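Aminoacyl-tRNA synthetase (Cryptosporidium parvum, PDB 5F9Z) is a prolyl-tRNA synthetase, an enzyme family that uses ATP to activate proline and join it to its cognate tRNA. Local coordinates at residues Lys298-Gln303 / Gly358-Phe363; Lys475-Pro480 / Phe504-Arg509; Pro143-Gln148 / Thr176-Arg181; Leu203-Val208 / Gly281-Thr286. One frame throughout, in Å; residues are numbered along the deposited sequence.

Contacts 1, 2 and 4 are buried, whereas contact 3 is only partly so and has an exposed proline at its end. Contact 4 lies nearest the middle of the chain and joins a loop to a helix by van der Waals packing without a hydrogen bond between the two. It touches both contact 1, where L203 meets V299, and contact 2, where V208 lies against C478 and P480; V208 also opens the strand 208-211 that pairs with strand 475-480. Contacts 2 and 3 are antiparallel strand pairs, regular in contact 3 and bulged in contact 2, in the C-terminal and catalytic parts respectively. Contact 1, in the anticodon-binding region, combines a single backbone bond with small apolar contacts, some of them over carbonyl oxygens.

Contact 1: Lys298-Gln303 / Gly358-Phe363; sequences KVAPVQ and GVCLRF
The flat groups that meet V359, C360 and L361 are the backbone carbonyls of V302 and Q303. V359 packs against both: its CG1 lies 3.3 Å from V302 O and 3.6 Å from Q303 O. C360 CB comes up beside the second oxygen, 3.4 Å from Q303 O, while the L361 N-H meets that oxygen from in front, nearly along the C=O axis. This L361 N to Q303 O hydrogen bond is 2.9 Å long, with 155° at the hydrogen. V302 O has a softer partner, a CA-H...O contact from V359 CA.

A branched valine suits position 359 because its branches can pack against two carbonyl oxygens and a neighbouring valine. With CG1 anti to the backbone N (chi1 177°), that methyl reaches both oxygens and also lies 4.1 Å from V302 CG1, the two valines meeting at a slant. C360 turns the other way: its SG, lying beside its own backbone N, packs 3.7 Å from A300 CB, where both small residues fit a buried spot. The side chain of Q303 points away and is held by P297 O and the backbone N of R336, which should steady the residue whose carbonyl accepts the bond.

G358 leaves the preceding helix with positive phi in a Schellman motif, a conformation glycine adopts easily, and so turns the chain toward strand 361-365. The bond from L361 to Q303 opens the parallel pairing of that strand with strand 304-308, neighbouring strands of the mixed, helix-flanked sheet characteristic of the anticodon-binding domain of class IIa synthetases.

Contact 2: Lys475-Pro480 / Phe504-Arg509; sequences KSLCIP and FTLFGR
Backbone hydrogen bonds between K475-C478 and L506-G508 set the antiparallel pairing. G508 N donates to K475 O at 3.1 Å, with a weak return bond from K475 N to G508 O. L477 N reaches L506 O at 2.6 Å, in the carbonyl plane, and L506 N reaches C478 O at 3.0 Å. L477 and C478 thus both face L506, a classic beta bulge that shifts the register by one within this sheet of the C-terminal zinc-binding region.

Apolar packing follows from the bulge. L477, its CG beside the backbone N (chi1 -54°), lays CD1 4.0 Å from L506 CG and lies across G508, whose lack of a side chain suits this tight approach and its phi of 157°. P480 closes the far end, its CG 4.3 Å from L506 CB.

On the face of S476 and F507, the phenyl ring lies obliquely against S476, with F507 CE2 3.7 Å from S476 CB; T505 CG2 also touches this CB, at 3.8 Å from S476 CB. F507 meets W443 edge-to-face.

The polar ends find partners outside the pair: while the small S476 offers its CB methylene to the ring, its OG bonds to E450 and S213, and the extended K475 chain carries NZ to a salt bridge with E216.

Contact 3: Pro143-Gln148 / Thr176-Arg181; sequences PLKINQ and TAHSTR
Two backbone hydrogen bonds close the L144-A177 pair. L144 N donates to A177 O at 3.0 Å and A177 N to L144 O at 2.8 Å, each donor lying in the plane of the carbonyl it meets. CA-H...O contacts add a second, weaker donor to each of these oxygens: T176 CA lies 3.1 Å from L144 O, and P143 CA approaches A177 O. P143, which follows a cis peptide bond, has no N-H to offer, so it suits the place where the pairing stops.

The neighbouring K145-T176 pair is non-hydrogen-bonded, as alternation in an antiparallel ladder requires. The two strands, 144-153 and 168-178, are neighbours in the antiparallel sheet of the class II synthetase catalytic core.

Nonpolar contacts centre on K145, T176 and the H178 ring. K145 CG lies 3.7 Å from T176 CG2, the side chains passing at a slant. Beyond CG the lysine is extended, taking K145 CE to 4.1 Å from H178 CE1, the two side chains crossing at about a right angle and CE meeting the ring obliquely, while NZ goes on to H73 O. P143 CB also meets this ring obliquely, 3.7 Å from H178 ND1.

Side-chain hydrogen bonds fix the imidazole at both nitrogens. NE2 of H178 pairs with T176 OG1 at 2.8 Å, and ND1 bonds to E183 of helix 181-202. T176 OG1 sits between its backbone N and carbonyl carbon (chi1 66°), from where it also reaches T271 OG1; threonine thus supplies a hydroxyl for the histidine and a methyl for the lysine.

Contact 4: Leu203-Val208 / Gly281-Thr286; sequences LATPVV and GVMIMT
Where the chain leaves helix 181-202, A204 takes a positive phi of 56° and the loop swings L203 and T205 against one side of helix 278-287, with the CA atoms of T205 and M283 6.0 Å apart. T205 sits over the helix between V282, M283 and T286. Its methyl, CG2, is 3.8 Å from V282 CG1 and 3.6 Å from T286 OG1, while its OG1 lies over M283 CA at 3.6 Å. The beta-branch suits this spot, presenting carbon to one part of the helix and the hydroxyl to another. M283, with CG anti to its backbone N (chi1 177°), reaches back to L203: its CB and CG pack on the leucine, M283 CG lying 4.0 Å from L203 CB and 3.6 Å from L203 O.

Both threonine hydroxyls bond within their own segments. T205 OG1 donates to L203 O at 3.0 Å from above the carbonyl plane, and H287 NE2 also bonds to that oxygen. T286 OG1 donates to V282 O at 2.6 Å, approaching the face opposite the one used by T286 N. With these hydroxyls satisfied locally, the buried interface between loop and helix can rest on van der Waals packing.

Contact 1: Lys298-Gln303 / Gly358-Phe363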
loop_
_atom_site.group_PDB
_atom_site.type_symbol
_atom_site.label_atom_id
_atom_site.label_comp_id
_atom_site.label_asym_id
_atom_site.label_seq_id
_atom_site.Cartn_x
_atom_site.Cartn_y
_atom_site.Cartn_z
ATOM N N LYS A 298 -13.205 -4.268 3.014
ATOM C CA LYS A 298 -12.367 -5.454 3.137
ATOM C C LYS A 298 -11.252 -5.293 4.163
ATOM O O LYS A 298 -10.675 -6.301 4.586
ATOM C CB LYS A 298 -11.770 -5.826 1.777
ATOM C CG LYS A 298 -12.784 -6.383 0.795
ATOM C CD LYS A 298 -12.099 -6.947 -0.437
ATOM C CE LYS A 298 -13.088 -7.658 -1.346
ATOM N NZ LYS A 298 -12.418 -8.232 -2.546
ATOM N N VAL A 299 -10.935 -4.064 4.576
ATOM C CA VAL A 299 -9.885 -3.821 5.557
ATOM C C VAL A 299 -10.366 -3.001 6.742
ATOM O O VAL A 299 -9.605 -2.802 7.690
ATOM C CB VAL A 299 -8.657 -3.143 4.914
ATOM C CG1 VAL A 299 -8.047 -4.039 3.858
ATOM C CG2 VAL A 299 -9.045 -1.796 4.323
ATOM N N ALA A 300 -11.602 -2.517 6.723
ATOM C CA ALA A 300 -12.123 -1.736 7.838
ATOM C C ALA A 300 -12.201 -2.600 9.094
ATOM O O ALA A 300 -12.829 -3.669 9.060
ATOM C CB ALA A 300 -13.501 -1.167 7.502
ATOM N N PRO A 301 -11.578 -2.191 10.207
ATOM C CA PRO A 301 -11.657 -3.014 11.428
ATOM C C PRO A 301 -13.082 -3.266 11.887
ATOM O O PRO A 301 -13.403 -4.373 12.337
ATOM C CB PRO A 301 -10.862 -2.191 12.454
ATOM C CG PRO A 301 -9.943 -1.349 11.627
ATOM C CD PRO A 301 -10.704 -1.019 10.380
ATOM N N VAL A 302 -13.949 -2.265 11.776
ATOM C CA VAL A 302 -15.370 -2.412 12.062
ATOM C C VAL A 302 -16.134 -1.950 10.830
ATOM O O VAL A 302 -16.051 -0.776 10.448
ATOM C CB VAL A 302 -15.799 -1.614 13.303
ATOM C CG1 VAL A 302 -17.306 -1.684 13.479
ATOM C CG2 VAL A 302 -15.092 -2.144 14.543
ATOM N N GLN A 303 -16.865 -2.871 10.203
ATOM C CA GLN A 303 -17.615 -2.526 9.000
ATOM C C GLN A 303 -18.940 -1.856 9.339
ATOM O O GLN A 303 -19.372 -0.937 8.634
ATOM C CB GLN A 303 -17.851 -3.777 8.154
ATOM C CG GLN A 303 -16.578 -4.397 7.605
ATOM C CD GLN A 303 -16.821 -5.749 6.966
ATOM O OE1 GLN A 303 -17.653 -6.527 7.433
ATOM N NE2 GLN A 303 -16.097 -6.034 5.890
ATOM N N GLY A 358 -13.590 5.757 10.209
ATOM C CA GLY A 358 -13.824 5.155 8.911
ATOM C C GLY A 358 -14.705 3.926 8.898
ATOM O O GLY A 358 -14.535 3.065 8.028
ATOM N N VAL A 359 -15.646 3.813 9.836
ATOM C CA VAL A 359 -16.580 2.693 9.818
ATOM C C VAL A 359 -17.517 2.844 8.628
ATOM O O VAL A 359 -18.118 3.906 8.424
ATOM C CB VAL A 359 -17.357 2.612 11.140
ATOM C CG1 VAL A 359 -18.383 1.491 11.080
ATOM C CG2 VAL A 359 -16.399 2.397 12.302
ATOM N N CYS A 360 -17.647 1.773 7.841
ATOM C CA CYS A 360 -18.343 1.857 6.560
ATOM C C CYS A 360 -19.808 2.239 6.739
ATOM O O CYS A 360 -20.317 3.134 6.054
ATOM C CB CYS A 360 -18.225 0.527 5.818
ATOM S SG CYS A 360 -16.534 -0.068 5.647
ATOM N N LEU A 361 -20.506 1.564 7.647
ATOM C CA LEU A 361 -21.926 1.793 7.862
ATOM C C LEU A 361 -22.196 1.968 9.348
ATOM O O LEU A 361 -21.565 1.313 10.184
ATOM C CB LEU A 361 -22.768 0.628 7.322
ATOM C CG LEU A 361 -22.513 0.155 5.889
ATOM C CD1 LEU A 361 -23.268 -1.137 5.619
ATOM C CD2 LEU A 361 -22.907 1.226 4.885
ATOM N N ARG A 362 -23.132 2.852 9.677
ATOM C CA ARG A 362 -23.626 2.978 11.038
ATOM C C ARG A 362 -25.121 2.692 11.051
ATOM O O ARG A 362 -25.852 3.103 10.145
ATOM C CB ARG A 362 -23.337 4.364 11.634
ATOM C CG ARG A 362 -24.165 5.512 11.085
ATOM C CD ARG A 362 -24.276 6.612 12.127
ATOM N NE ARG A 362 -24.802 7.861 11.586
ATOM C CZ ARG A 362 -24.043 8.859 11.146
ATOM N NH1 ARG A 362 -22.722 8.752 11.182
ATOM N NH2 ARG A 362 -24.603 9.963 10.670
ATOM N N PHE A 363 -25.561 1.960 12.069
ATOM C CA PHE A 363 -26.966 1.623 12.252
ATOM C C PHE A 363 -27.518 2.465 13.393
ATOM O O PHE A 363 -27.033 2.375 14.526
ATOM C CB PHE A 363 -27.151 0.135 12.553
ATOM C CG PHE A 363 -26.881 -0.771 11.380
ATOM C CD1 PHE A 363 -26.527 -0.256 10.143
ATOM C CD2 PHE A 363 -26.998 -2.145 11.517
ATOM C CE1 PHE A 363 -26.281 -1.094 9.072
ATOM C CE2 PHE A 363 -26.759 -2.987 10.450
ATOM C CZ PHE A 363 -26.399 -2.461 9.226
#

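Contact 2: Lys475-Pro480 / Phe504-Arg509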
loop_
_atom_site.group_PDB
_atom_site.type_symbol
_atom_site.label_atom_id
_atom_site.label_comp_id
_atom_site.label_asym_id
_atom_site.label_seq_id
_atom_site.Cartn_x
_atom_site.Cartn_y
_atom_site.Cartn_z
ATOM N N LYS A 475 11.054 12.180 -12.927
ATOM C CA LYS A 475 11.698 10.919 -13.251
ATOM C C LYS A 475 10.657 9.944 -13.780
ATOM O O LYS A 475 9.454 10.108 -13.563
ATOM C CB LYS A 475 12.412 10.316 -12.034
ATOM C CG LYS A 475 11.481 9.701 -11.004
ATOM C CD LYS A 475 12.268 9.035 -9.888
ATOM C CE LYS A 475 11.364 8.210 -8.990
ATOM N NZ LYS A 475 12.123 7.570 -7.880
ATOM N N SER A 476 11.139 8.923 -14.483
ATOM C CA SER A 476 10.256 7.876 -14.975
ATOM C C SER A 476 9.700 7.078 -13.805
ATOM O O SER A 476 10.455 6.574 -12.966
ATOM C CB SER A 476 11.003 6.954 -15.938
ATOM O OG SER A 476 12.015 6.228 -15.264
ATOM N N LEU A 477 8.375 6.973 -13.741
ATOM C CA LEU A 477 7.749 6.183 -12.688
ATOM C C LEU A 477 7.749 4.703 -13.047
ATOM O O LEU A 477 8.213 3.866 -12.265
ATOM C CB LEU A 477 6.329 6.688 -12.437
ATOM C CG LEU A 477 6.272 8.189 -12.145
ATOM C CD1 LEU A 477 4.838 8.665 -12.028
ATOM C CD2 LEU A 477 7.058 8.520 -10.883
ATOM N N CYS A 478 7.242 4.369 -14.232
ATOM C CA CYS A 478 7.282 3.011 -14.755
ATOM C C CYS A 478 6.889 3.051 -16.223
ATOM O O CYS A 478 6.192 3.969 -16.666
ATOM C CB CYS A 478 6.343 2.073 -13.985
ATOM S SG CYS A 478 4.586 2.351 -14.301
ATOM N N ILE A 479 7.353 2.054 -16.970
ATOM C CA ILE A 479 6.916 1.846 -18.347
ATOM C C ILE A 479 5.674 0.963 -18.289
ATOM O O ILE A 479 5.797 -0.255 -18.096
ATOM C CB ILE A 479 8.022 1.211 -19.201
ATOM C CG1 ILE A 479 9.354 1.925 -18.963
ATOM C CG2 ILE A 479 7.651 1.262 -20.673
ATOM C CD1 ILE A 479 10.541 1.223 -19.583
ATOM N N PRO A 480 4.475 1.524 -18.451
ATOM C CA PRO A 480 3.255 0.757 -18.164
ATOM C C PRO A 480 3.121 -0.473 -19.050
ATOM O O PRO A 480 3.430 -0.442 -20.242
ATOM C CB PRO A 480 2.131 1.765 -18.438
ATOM C CG PRO A 480 2.786 3.109 -18.366
ATOM C CD PRO A 480 4.176 2.900 -18.878
ATOM N N PHE A 504 5.439 4.429 -24.500
ATOM C CA PHE A 504 5.065 5.545 -23.646
ATOM C C PHE A 504 5.408 5.202 -22.203
ATOM O O PHE A 504 5.179 4.077 -21.753
ATOM C CB PHE A 504 3.574 5.869 -23.774
ATOM C CG PHE A 504 3.206 6.546 -25.064
ATOM C CD1 PHE A 504 3.133 5.827 -26.247
ATOM C CD2 PHE A 504 2.916 7.901 -25.091
ATOM C CE1 PHE A 504 2.789 6.448 -27.432
ATOM C CE2 PHE A 504 2.570 8.527 -26.273
ATOM C CZ PHE A 504 2.507 7.800 -27.445
ATOM N N THR A 505 5.964 6.174 -21.484
ATOM C CA THR A 505 6.421 5.978 -20.116
ATOM C C THR A 505 5.752 6.989 -19.196
ATOM O O THR A 505 5.595 8.161 -19.554
ATOM C CB THR A 505 7.950 6.102 -20.025
ATOM O OG1 THR A 505 8.561 5.051 -20.784
ATOM C CG2 THR A 505 8.424 6.011 -18.580
ATOM N N LEU A 506 5.352 6.526 -18.014
ATOM C CA LEU A 506 4.716 7.384 -17.022
ATOM C C LEU A 506 5.786 8.146 -16.246
ATOM O O LEU A 506 6.657 7.537 -15.616
ATOM C CB LEU A 506 3.856 6.544 -16.080
ATOM C CG LEU A 506 2.857 7.281 -15.188
ATOM C CD1 LEU A 506 1.834 8.022 -16.035
ATOM C CD2 LEU A 506 2.170 6.307 -14.243
ATOM N N PHE A 507 5.723 9.474 -16.294
ATOM C CA PHE A 507 6.671 10.341 -15.611
ATOM C C PHE A 507 5.974 11.130 -14.511
ATOM O O PHE A 507 4.747 11.255 -14.483
ATOM C CB PHE A 507 7.341 11.312 -16.591
ATOM C CG PHE A 507 8.351 10.668 -17.495
ATOM C CD1 PHE A 507 7.968 10.126 -18.710
ATOM C CD2 PHE A 507 9.687 10.617 -17.133
ATOM C CE1 PHE A 507 8.899 9.536 -19.545
ATOM C CE2 PHE A 507 10.622 10.029 -17.963
ATOM C CZ PHE A 507 10.227 9.488 -19.170
ATOM N N GLY A 508 6.776 11.670 -13.606
ATOM C CA GLY A 508 6.255 12.516 -12.552
ATOM C C GLY A 508 7.188 12.559 -11.365
ATOM O O GLY A 508 8.165 11.815 -11.276
ATOM N N ARG A 509 6.871 13.466 -10.446
ATOM C CA ARG A 509 7.569 13.534 -9.173
ATOM C C ARG A 509 6.999 12.490 -8.221
ATOM O O ARG A 509 5.801 12.195 -8.240
ATOM C CB ARG A 509 7.446 14.932 -8.564
ATOM C CG ARG A 509 7.886 16.059 -9.496
ATOM C CD ARG A 509 7.875 17.408 -8.786
ATOM N NE ARG A 509 8.377 18.486 -9.635
ATOM C CZ ARG A 509 7.609 19.393 -10.232
ATOM N NH1 ARG A 509 6.292 19.359 -10.072
ATOM N NH2 ARG A 509 8.156 20.337 -10.985
#

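Contact 3: Pro143-Gln148 / Thr176-Arg181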
loop_
_atom_site.group_PDB
_atom_site.type_symbol
_atom_site.label_atom_id
_atom_site.label_comp_id
_atom_site.label_asym_id
_atom_site.label_seq_id
_atom_site.Cartn_x
_atom_site.Cartn_y
_atom_site.Cartn_z
ATOM N N PRO A 143 12.160 -25.298 -7.854
ATOM C CA PRO A 143 12.356 -23.951 -7.307
ATOM C C PRO A 143 12.303 -23.874 -5.783
ATOM O O PRO A 143 11.537 -24.596 -5.143
ATOM C CB PRO A 143 11.196 -23.165 -7.919
ATOM C CG PRO A 143 10.114 -24.172 -8.053
ATOM C CD PRO A 143 10.795 -25.479 -8.383
ATOM N N LEU A 144 13.130 -23.000 -5.217
ATOM C CA LEU A 144 13.090 -22.670 -3.800
ATOM C C LEU A 144 12.395 -21.325 -3.639
ATOM O O LEU A 144 12.792 -20.343 -4.272
ATOM C CB LEU A 144 14.499 -22.616 -3.207
ATOM C CG LEU A 144 14.615 -22.176 -1.747
ATOM C CD1 LEU A 144 13.979 -23.204 -0.822
ATOM C CD2 LEU A 144 16.068 -21.933 -1.369
ATOM N N LYS A 145 11.357 -21.285 -2.807
ATOM C CA LYS A 145 10.539 -20.087 -2.636
ATOM C C LYS A 145 10.399 -19.796 -1.149
ATOM O O LYS A 145 9.686 -20.509 -0.437
ATOM C CB LYS A 145 9.169 -20.260 -3.289
ATOM C CG LYS A 145 9.228 -20.609 -4.767
ATOM C CD LYS A 145 7.837 -20.798 -5.340
ATOM C CE LYS A 145 7.886 -21.199 -6.803
ATOM N NZ LYS A 145 6.521 -21.404 -7.359
ATOM N N ILE A 146 11.070 -18.745 -0.684
ATOM C CA ILE A 146 11.067 -18.361 0.721
ATOM C C ILE A 146 10.487 -16.961 0.849
ATOM O O ILE A 146 10.768 -16.081 0.028
ATOM C CB ILE A 146 12.482 -18.427 1.332
ATOM C CG1 ILE A 146 13.028 -19.853 1.247
ATOM C CG2 ILE A 146 12.465 -17.969 2.783
ATOM C CD1 ILE A 146 12.189 -20.864 1.993
ATOM N N ASN A 147 9.668 -16.763 1.879
ATOM C CA ASN A 147 9.119 -15.462 2.221
ATOM C C ASN A 147 9.232 -15.269 3.725
ATOM O O ASN A 147 9.190 -16.236 4.489
ATOM C CB ASN A 147 7.655 -15.340 1.779
ATOM C CG ASN A 147 7.064 -13.986 2.095
ATOM O OD1 ASN A 147 7.352 -13.004 1.414
ATOM N ND2 ASN A 147 6.233 -13.925 3.130
ATOM N N GLN A 148 9.387 -14.020 4.154
ATOM C CA GLN A 148 9.407 -13.734 5.580
ATOM C C GLN A 148 8.726 -12.404 5.861
ATOM O O GLN A 148 8.939 -11.418 5.149
ATOM C CB GLN A 148 10.839 -13.738 6.146
ATOM C CG GLN A 148 11.734 -12.591 5.721
ATOM C CD GLN A 148 13.060 -12.597 6.467
ATOM O OE1 GLN A 148 13.372 -13.542 7.193
ATOM N NE2 GLN A 148 13.844 -11.538 6.293
ATOM N N THR A 176 12.920 -16.073 -4.251
ATOM C CA THR A 176 12.780 -17.342 -4.943
ATOM C C THR A 176 13.999 -17.595 -5.816
ATOM O O THR A 176 14.685 -16.661 -6.239
ATOM C CB THR A 176 11.513 -17.378 -5.805
ATOM O OG1 THR A 176 11.629 -16.424 -6.869
ATOM C CG2 THR A 176 10.287 -17.050 -4.966
ATOM N N ALA A 177 14.267 -18.872 -6.074
ATOM C CA ALA A 177 15.337 -19.296 -6.964
ATOM C C ALA A 177 14.790 -20.352 -7.913
ATOM O O ALA A 177 14.062 -21.255 -7.493
ATOM C CB ALA A 177 16.535 -19.849 -6.185
ATOM N N HIS A 178 15.140 -20.233 -9.190
ATOM C CA HIS A 178 14.592 -21.096 -10.224
ATOM C C HIS A 178 15.713 -21.618 -11.111
ATOM O O HIS A 178 16.812 -21.060 -11.157
ATOM C CB HIS A 178 13.549 -20.353 -11.070
ATOM C CG HIS A 178 12.523 -19.625 -10.259
ATOM N ND1 HIS A 178 11.276 -20.147 -9.994
ATOM C CD2 HIS A 178 12.563 -18.417 -9.648
ATOM C CE1 HIS A 178 10.590 -19.290 -9.257
ATOM N NE2 HIS A 178 11.348 -18.232 -9.034
ATOM N N SER A 179 15.415 -22.707 -11.822
ATOM C CA SER A 179 16.395 -23.317 -12.712
ATOM C C SER A 179 16.451 -22.644 -14.076
ATOM O O SER A 179 17.420 -22.855 -14.815
ATOM C CB SER A 179 16.091 -24.806 -12.890
ATOM O OG SER A 179 14.852 -24.999 -13.550
ATOM N N THR A 180 15.442 -21.851 -14.429
ATOM C CA THR A 180 15.398 -21.170 -15.714
ATOM C C THR A 180 14.986 -19.720 -15.519
ATOM O O THR A 180 14.247 -19.386 -14.587
ATOM C CB THR A 180 14.418 -21.846 -16.690
ATOM O OG1 THR A 180 13.104 -21.856 -16.120
ATOM C CG2 THR A 180 14.850 -23.275 -16.995
ATOM N N ARG A 181 15.481 -18.855 -16.407
ATOM C CA ARG A 181 15.072 -17.454 -16.381
ATOM C C ARG A 181 13.590 -17.301 -16.698
ATOM O O ARG A 181 12.929 -16.409 -16.152
ATOM C CB ARG A 181 15.913 -16.643 -17.367
ATOM C CG ARG A 181 15.542 -15.170 -17.439
ATOM C CD ARG A 181 16.235 -14.479 -18.602
ATOM N NE ARG A 181 15.804 -13.091 -18.744
ATOM C CZ ARG A 181 14.734 -12.708 -19.434
ATOM N NH1 ARG A 181 13.980 -13.610 -20.048
ATOM N NH2 ARG A 181 14.416 -11.423 -19.509
#

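Contact 4: Leu203-Val208 / Gly281-Thr286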
loop_
_atom_site.group_PDB
_atom_site.type_symbol
_atom_site.label_atom_id
_atom_site.label_comp_id
_atom_site.label_asym_id
_atom_site.label_seq_id
_atom_site.Cartn_x
_atom_site.Cartn_y
_atom_site.Cartn_z
ATOM N N LEU A 203 -7.514 -2.998 -1.030
ATOM C CA LEU A 203 -7.417 -1.625 -0.554
ATOM C C LEU A 203 -8.175 -0.631 -1.427
ATOM O O LEU A 203 -8.195 0.561 -1.102
ATOM C CB LEU A 203 -5.946 -1.205 -0.460
ATOM C CG LEU A 203 -5.042 -2.106 0.383
ATOM C CD1 LEU A 203 -3.613 -1.593 0.361
ATOM C CD2 LEU A 203 -5.556 -2.207 1.809
ATOM N N ALA A 204 -8.787 -1.090 -2.523
ATOM C CA ALA A 204 -9.541 -0.226 -3.435
ATOM C C ALA A 204 -8.688 0.931 -3.950
ATOM O O ALA A 204 -9.200 2.008 -4.269
ATOM C CB ALA A 204 -10.820 0.299 -2.774
ATOM N N THR A 205 -7.377 0.713 -4.042
ATOM C CA THR A 205 -6.439 1.750 -4.443
ATOM C C THR A 205 -5.917 1.454 -5.840
ATOM O O THR A 205 -5.313 0.393 -6.054
ATOM C CB THR A 205 -5.281 1.840 -3.451
ATOM O OG1 THR A 205 -5.799 2.051 -2.131
ATOM C CG2 THR A 205 -4.356 2.992 -3.817
ATOM N N PRO A 206 -6.118 2.345 -6.810
ATOM C CA PRO A 206 -5.643 2.066 -8.169
ATOM C C PRO A 206 -4.134 2.217 -8.274
ATOM O O PRO A 206 -3.538 3.132 -7.700
ATOM C CB PRO A 206 -6.370 3.116 -9.017
ATOM C CG PRO A 206 -6.580 4.257 -8.080
ATOM C CD PRO A 206 -6.805 3.645 -6.717
ATOM N N VAL A 207 -3.516 1.295 -9.014
ATOM C CA VAL A 207 -2.083 1.320 -9.274
ATOM C C VAL A 207 -1.854 1.008 -10.747
ATOM O O VAL A 207 -2.710 0.438 -11.427
ATOM C CB VAL A 207 -1.298 0.327 -8.387
ATOM C CG1 VAL A 207 -1.382 0.733 -6.921
ATOM C CG2 VAL A 207 -1.814 -1.090 -8.586
ATOM N N VAL A 208 -0.678 1.393 -11.235
ATOM C CA VAL A 208 -0.294 1.192 -12.627
ATOM C C VAL A 208 0.833 0.169 -12.665
ATOM O O VAL A 208 1.925 0.417 -12.140
ATOM C CB VAL A 208 0.133 2.508 -13.294
ATOM C CG1 VAL A 208 0.598 2.253 -14.720
ATOM C CG2 VAL A 208 -1.013 3.507 -13.275
ATOM N N GLY A 281 -0.815 3.707 4.178
ATOM C CA GLY A 281 -0.804 5.149 3.998
ATOM C C GLY A 281 -1.365 5.579 2.656
ATOM O O GLY A 281 -2.127 6.546 2.573
ATOM N N VAL A 282 -0.996 4.868 1.588
ATOM C CA VAL A 282 -1.531 5.180 0.265
ATOM C C VAL A 282 -3.043 5.002 0.252
ATOM O O VAL A 282 -3.774 5.799 -0.351
ATOM C CB VAL A 282 -0.849 4.310 -0.807
ATOM C CG1 VAL A 282 -1.366 4.669 -2.194
ATOM C CG2 VAL A 282 0.662 4.465 -0.738
ATOM N N MET A 283 -3.538 3.960 0.924
ATOM C CA MET A 283 -4.977 3.734 0.995
ATOM C C MET A 283 -5.671 4.836 1.787
ATOM O O MET A 283 -6.770 5.270 1.422
ATOM C CB MET A 283 -5.254 2.359 1.605
ATOM C CG MET A 283 -6.725 2.025 1.800
ATOM S SD MET A 283 -7.351 2.539 3.411
ATOM C CE MET A 283 -6.211 1.692 4.500
ATOM N N ILE A 284 -5.047 5.299 2.873
ATOM C CA ILE A 284 -5.631 6.372 3.676
ATOM C C ILE A 284 -5.738 7.650 2.854
ATOM O O ILE A 284 -6.790 8.300 2.815
ATOM C CB ILE A 284 -4.803 6.598 4.953
ATOM C CG1 ILE A 284 -4.873 5.375 5.867
ATOM C CG2 ILE A 284 -5.282 7.842 5.687
ATOM C CD1 ILE A 284 -3.778 5.342 6.910
ATOM N N MET A 285 -4.646 8.031 2.185
ATOM C CA MET A 285 -4.643 9.265 1.406
ATOM C C MET A 285 -5.613 9.197 0.237
ATOM O O MET A 285 -6.153 10.228 -0.183
ATOM C CB MET A 285 -3.230 9.559 0.901
ATOM C CG MET A 285 -2.200 9.748 2.001
ATOM S SD MET A 285 -0.535 9.966 1.348
ATOM C CE MET A 285 0.364 10.372 2.841
ATOM N N THR A 286 -5.851 7.999 -0.298
ATOM C CA THR A 286 -6.709 7.864 -1.470
ATOM C C THR A 286 -8.172 8.121 -1.123
ATOM O O THR A 286 -8.866 8.862 -1.828
ATOM C CB THR A 286 -6.542 6.471 -2.081
ATOM O OG1 THR A 286 -5.179 6.281 -2.485
ATOM C CG2 THR A 286 -7.446 6.309 -3.286
#